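Local coordinates for putative epoxide hydrolase protein (Klebsiella pneumoniae subsp. pneumoniae, PDB 5BOV) that probably works as an alpha/beta-fold hydrolase, perhaps on epoxides or monoacylglycerols, though its substrate is not established, at residues Y23-P28 / G58-V63. Sequence-based numbering, arbitrary orientation.
Sequences YVDIGP and GYRVIV
Antiparallel strand pairing joins Val24-Ile26 to Val61-Val63 near one margin of the central sheet, and a bidentate salt bridge lies across one face of the pair. Val24 with Val63 and Ile26 with Val61 are the hydrogen-bonded pairs, each closed by two backbone bonds; the straightest, 175° at the hydrogen, runs 2.8 Å from Val61 N to Ile26 O. Asp25 and Ile62 form the non-hydrogen-bonded pair between them. On their face Arg60 takes hold of the Asp25 carboxylate side-on: NE donates to OD1 at 3.0 Å and NH2 to OD2 at 2.9 Å. Both oxygens are met on their syn sides, the nitrogens somewhat out of the carboxylate plane and the two flat groups 17° apart; two separate anchor points restrain either group from turning. Arg60 reaches that far because its chain is extended, with CG anti to the backbone N (chi1 -176°). Arg29 adds a second salt bridge at Asp25 OD1, while Ile62 CD1 packs alongside the carboxylate, 3.4 Å from OD1.

In the alpha/beta-hydrolase fold the second strand runs against the others; here it is strand 19-26, between strands 12-16 and 59-74, with 32-37 parallel to 59-74 on its other side. Strand 59-74 follows helix 50-56, which ends in a Schellman motif with Gly58 as its C' residue. That helix covers the opposite face of the pair, Ala51 touching both Ile26 and Val61, and Ile26 CG1 lies 4.0 Å from Val61 CB. Beyond Gly27 the chain turns off, and Pro28 sets its CD 3.3 Å from Tyr59 O.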
ATOM      1  N   TYR A  23      -3.546 -11.612   8.154  1.00  9.12           N
ATOM      2  CA  TYR A  23      -3.798 -10.276   8.730  1.00  9.05           C
ATOM      3  C   TYR A  23      -3.725 -10.249  10.222  1.00  9.22           C
ATOM      4  O   TYR A  23      -4.042 -11.217  10.899  1.00  9.48           O
ATOM      5  CB  TYR A  23      -5.126  -9.695   8.223  1.00  9.22           C
ATOM      6  CG  TYR A  23      -6.331 -10.467   8.711  1.00  9.78           C
ATOM      7  CD1 TYR A  23      -6.670 -11.714   8.167  1.00 10.55           C
ATOM      8  CD2 TYR A  23      -7.113  -9.972   9.710  1.00 10.35           C
ATOM      9  CE1 TYR A  23      -7.721 -12.461   8.675  1.00 11.18           C
ATOM     10  CE2 TYR A  23      -8.212 -10.696  10.224  1.00 10.73           C
ATOM     11  CZ  TYR A  23      -8.514 -11.914   9.707  1.00 11.41           C
ATOM     12  OH  TYR A  23      -9.545 -12.652  10.187  1.00 12.43           O
ATOM     13  N   VAL A  24      -3.348  -9.105  10.779  1.00  8.98           N
ATOM     14  CA  VAL A  24      -3.537  -8.792  12.187  1.00  9.39           C
ATOM     15  C   VAL A  24      -4.901  -8.146  12.377  1.00  9.49           C
ATOM     16  O   VAL A  24      -5.392  -7.429  11.529  1.00  8.88           O
ATOM     17  CB  VAL A  24      -2.476  -7.785  12.618  1.00  9.83           C
ATOM     18  CG1 VAL A  24      -2.670  -7.314  14.022  1.00 10.44           C
ATOM     19  CG2 VAL A  24      -1.111  -8.372  12.440  1.00 10.36           C
ATOM     20  N   ASP A  25      -5.539  -8.522  13.486  1.00  9.45           N
ATOM     21  CA  ASP A  25      -6.855  -7.965  13.858  1.00 10.05           C
ATOM     22  C   ASP A  25      -6.835  -7.731  15.362  1.00 10.75           C
ATOM     23  O   ASP A  25      -6.931  -8.674  16.126  1.00 11.20           O
ATOM     24  CB  ASP A  25      -7.951  -8.970  13.457  1.00 10.62           C
ATOM     25  CG  ASP A  25      -9.354  -8.491  13.736  1.00 11.63           C
ATOM     26  OD1 ASP A  25      -9.545  -7.412  14.322  1.00 11.41           O
ATOM     27  OD2 ASP A  25     -10.269  -9.249  13.326  1.00 11.81           O
ATOM     28  N   ILE A  26      -6.665  -6.475  15.748  1.00 11.14           N
ATOM     29  CA  ILE A  26      -6.493  -6.122  17.145  1.00 12.24           C
ATOM     30  C   ILE A  26      -7.426  -4.978  17.520  1.00 12.52           C
ATOM     31  O   ILE A  26      -8.053  -4.295  16.668  1.00 12.92           O
ATOM     32  CB  ILE A  26      -5.090  -5.752  17.512  1.00 13.35           C
ATOM     33  CG1 ILE A  26      -4.571  -4.578  16.652  1.00 13.65           C
ATOM     34  CG2 ILE A  26      -4.237  -7.015  17.431  1.00 14.04           C
ATOM     35  CD1 ILE A  26      -3.186  -4.154  17.088  1.00 14.81           C
ATOM     36  N   GLY A  27      -7.610  -4.793  18.823  1.00 12.68           N
ATOM     37  CA  GLY A  27      -8.516  -3.781  19.298  1.00 12.96           C
ATOM     38  C   GLY A  27      -9.904  -4.291  19.591  1.00 13.19           C
ATOM     39  O   GLY A  27     -10.249  -5.430  19.323  1.00 12.67           O
ATOM     40  N   PRO A  28     -10.735  -3.435  20.155  1.00 13.65           N
ATOM     41  CA  PRO A  28     -12.054  -3.896  20.577  1.00 13.98           C
ATOM     42  C   PRO A  28     -12.857  -4.336  19.428  1.00 14.10           C
ATOM     43  O   PRO A  28     -12.856  -3.673  18.367  1.00 13.33           O
ATOM     44  CB  PRO A  28     -12.684  -2.669  21.224  1.00 14.29           C
ATOM     45  CG  PRO A  28     -11.812  -1.546  20.999  1.00 14.70           C
ATOM     46  CD  PRO A  28     -10.472  -2.012  20.508  1.00 14.01           C
ATOM     47  N   GLY A  58      -9.183   2.772  21.107  1.00 11.15           N
ATOM     48  CA  GLY A  58     -10.515   2.234  20.889  1.00 11.51           C
ATOM     49  C   GLY A  58     -10.904   1.929  19.459  1.00 11.54           C
ATOM     50  O   GLY A  58     -12.079   1.647  19.200  1.00 12.64           O
ATOM     51  N   TYR A  59      -9.922   1.892  18.560  1.00 10.28           N
ATOM     52  CA  TYR A  59     -10.164   1.441  17.209  1.00 10.02           C
ATOM     53  C   TYR A  59      -9.972  -0.056  17.056  1.00  9.86           C
ATOM     54  O   TYR A  59      -9.160  -0.689  17.739  1.00  9.60           O
ATOM     55  CB  TYR A  59      -9.184   2.141  16.244  1.00  9.59           C
ATOM     56  CG  TYR A  59      -9.441   3.655  16.129  1.00 10.00           C
ATOM     57  CD1 TYR A  59      -8.886   4.556  17.012  1.00  9.84           C
ATOM     58  CD2 TYR A  59     -10.289   4.150  15.134  1.00  9.85           C
ATOM     59  CE1 TYR A  59      -9.183   5.898  16.940  1.00 10.59           C
ATOM     60  CE2 TYR A  59     -10.602   5.499  15.049  1.00 10.31           C
ATOM     61  CZ  TYR A  59     -10.037   6.372  15.920  1.00 10.81           C
ATOM     62  OH  TYR A  59     -10.321   7.725  15.867  1.00 11.99           O
ATOM     63  N   ARG A  60     -10.731  -0.655  16.130  1.00  9.89           N
ATOM     64  CA  ARG A  60     -10.466  -2.004  15.695  1.00 10.44           C
ATOM     65  C   ARG A  60      -9.530  -1.877  14.493  1.00  9.96           C
ATOM     66  O   ARG A  60      -9.963  -1.337  13.477  1.00 11.12           O
ATOM     67  CB  ARG A  60     -11.733  -2.712  15.286  1.00 11.06           C
ATOM     68  CG  ARG A  60     -11.438  -4.141  14.923  1.00 12.81           C
ATOM     69  CD  ARG A  60     -12.465  -4.809  14.092  1.00 14.21           C
ATOM     70  NE  ARG A  60     -12.149  -6.162  13.669  1.00 13.76           N
ATOM     71  CZ  ARG A  60     -13.086  -6.917  13.107  1.00 14.25           C
ATOM     72  NH1 ARG A  60     -14.294  -6.416  12.924  1.00 14.70           N
ATOM     73  NH2 ARG A  60     -12.812  -8.129  12.675  1.00 13.88           N
ATOM     74  N   VAL A  61      -8.379  -2.562  14.553  1.00  9.22           N
ATOM     75  CA  VAL A  61      -7.357  -2.375  13.494  1.00  9.06           C
ATOM     76  C   VAL A  61      -7.049  -3.686  12.764  1.00  9.43           C
ATOM     77  O   VAL A  61      -6.708  -4.726  13.365  1.00  9.34           O
ATOM     78  CB  VAL A  61      -6.070  -1.820  14.109  1.00  9.27           C
ATOM     79  CG1 VAL A  61      -5.126  -1.384  13.015  1.00  9.10           C
ATOM     80  CG2 VAL A  61      -6.412  -0.654  15.009  1.00  9.72           C
ATOM     81  N   ILE A  62      -7.193  -3.637  11.442  1.00  9.08           N
ATOM     82  CA  ILE A  62      -6.897  -4.746  10.538  1.00  9.34           C
ATOM     83  C   ILE A  62      -5.676  -4.408   9.724  1.00  8.22           C
ATOM     84  O   ILE A  62      -5.622  -3.325   9.080  1.00  8.17           O
ATOM     85  CB  ILE A  62      -8.072  -4.965   9.554  1.00 10.18           C
ATOM     86  CG1 ILE A  62      -9.427  -5.141  10.262  1.00 11.88           C
ATOM     87  CG2 ILE A  62      -7.768  -6.116   8.604  1.00 10.66           C
ATOM     88  CD1 ILE A  62      -9.451  -6.341  11.082  1.00 12.81           C
ATOM     89  N   VAL A  63      -4.679  -5.302   9.748  1.00  7.83           N
ATOM     90  CA  VAL A  63      -3.437  -5.045   8.985  1.00  7.60           C
ATOM     91  C   VAL A  63      -3.079  -6.282   8.132  1.00  7.57           C
ATOM     92  O   VAL A  63      -2.518  -7.256   8.677  1.00  7.70           O
ATOM     93  CB  VAL A  63      -2.247  -4.696   9.899  1.00  7.57           C
ATOM     94  CG1 VAL A  63      -1.102  -4.139   9.088  1.00  7.31           C
ATOM     95  CG2 VAL A  63      -2.643  -3.701  10.988  1.00  8.02           C
TER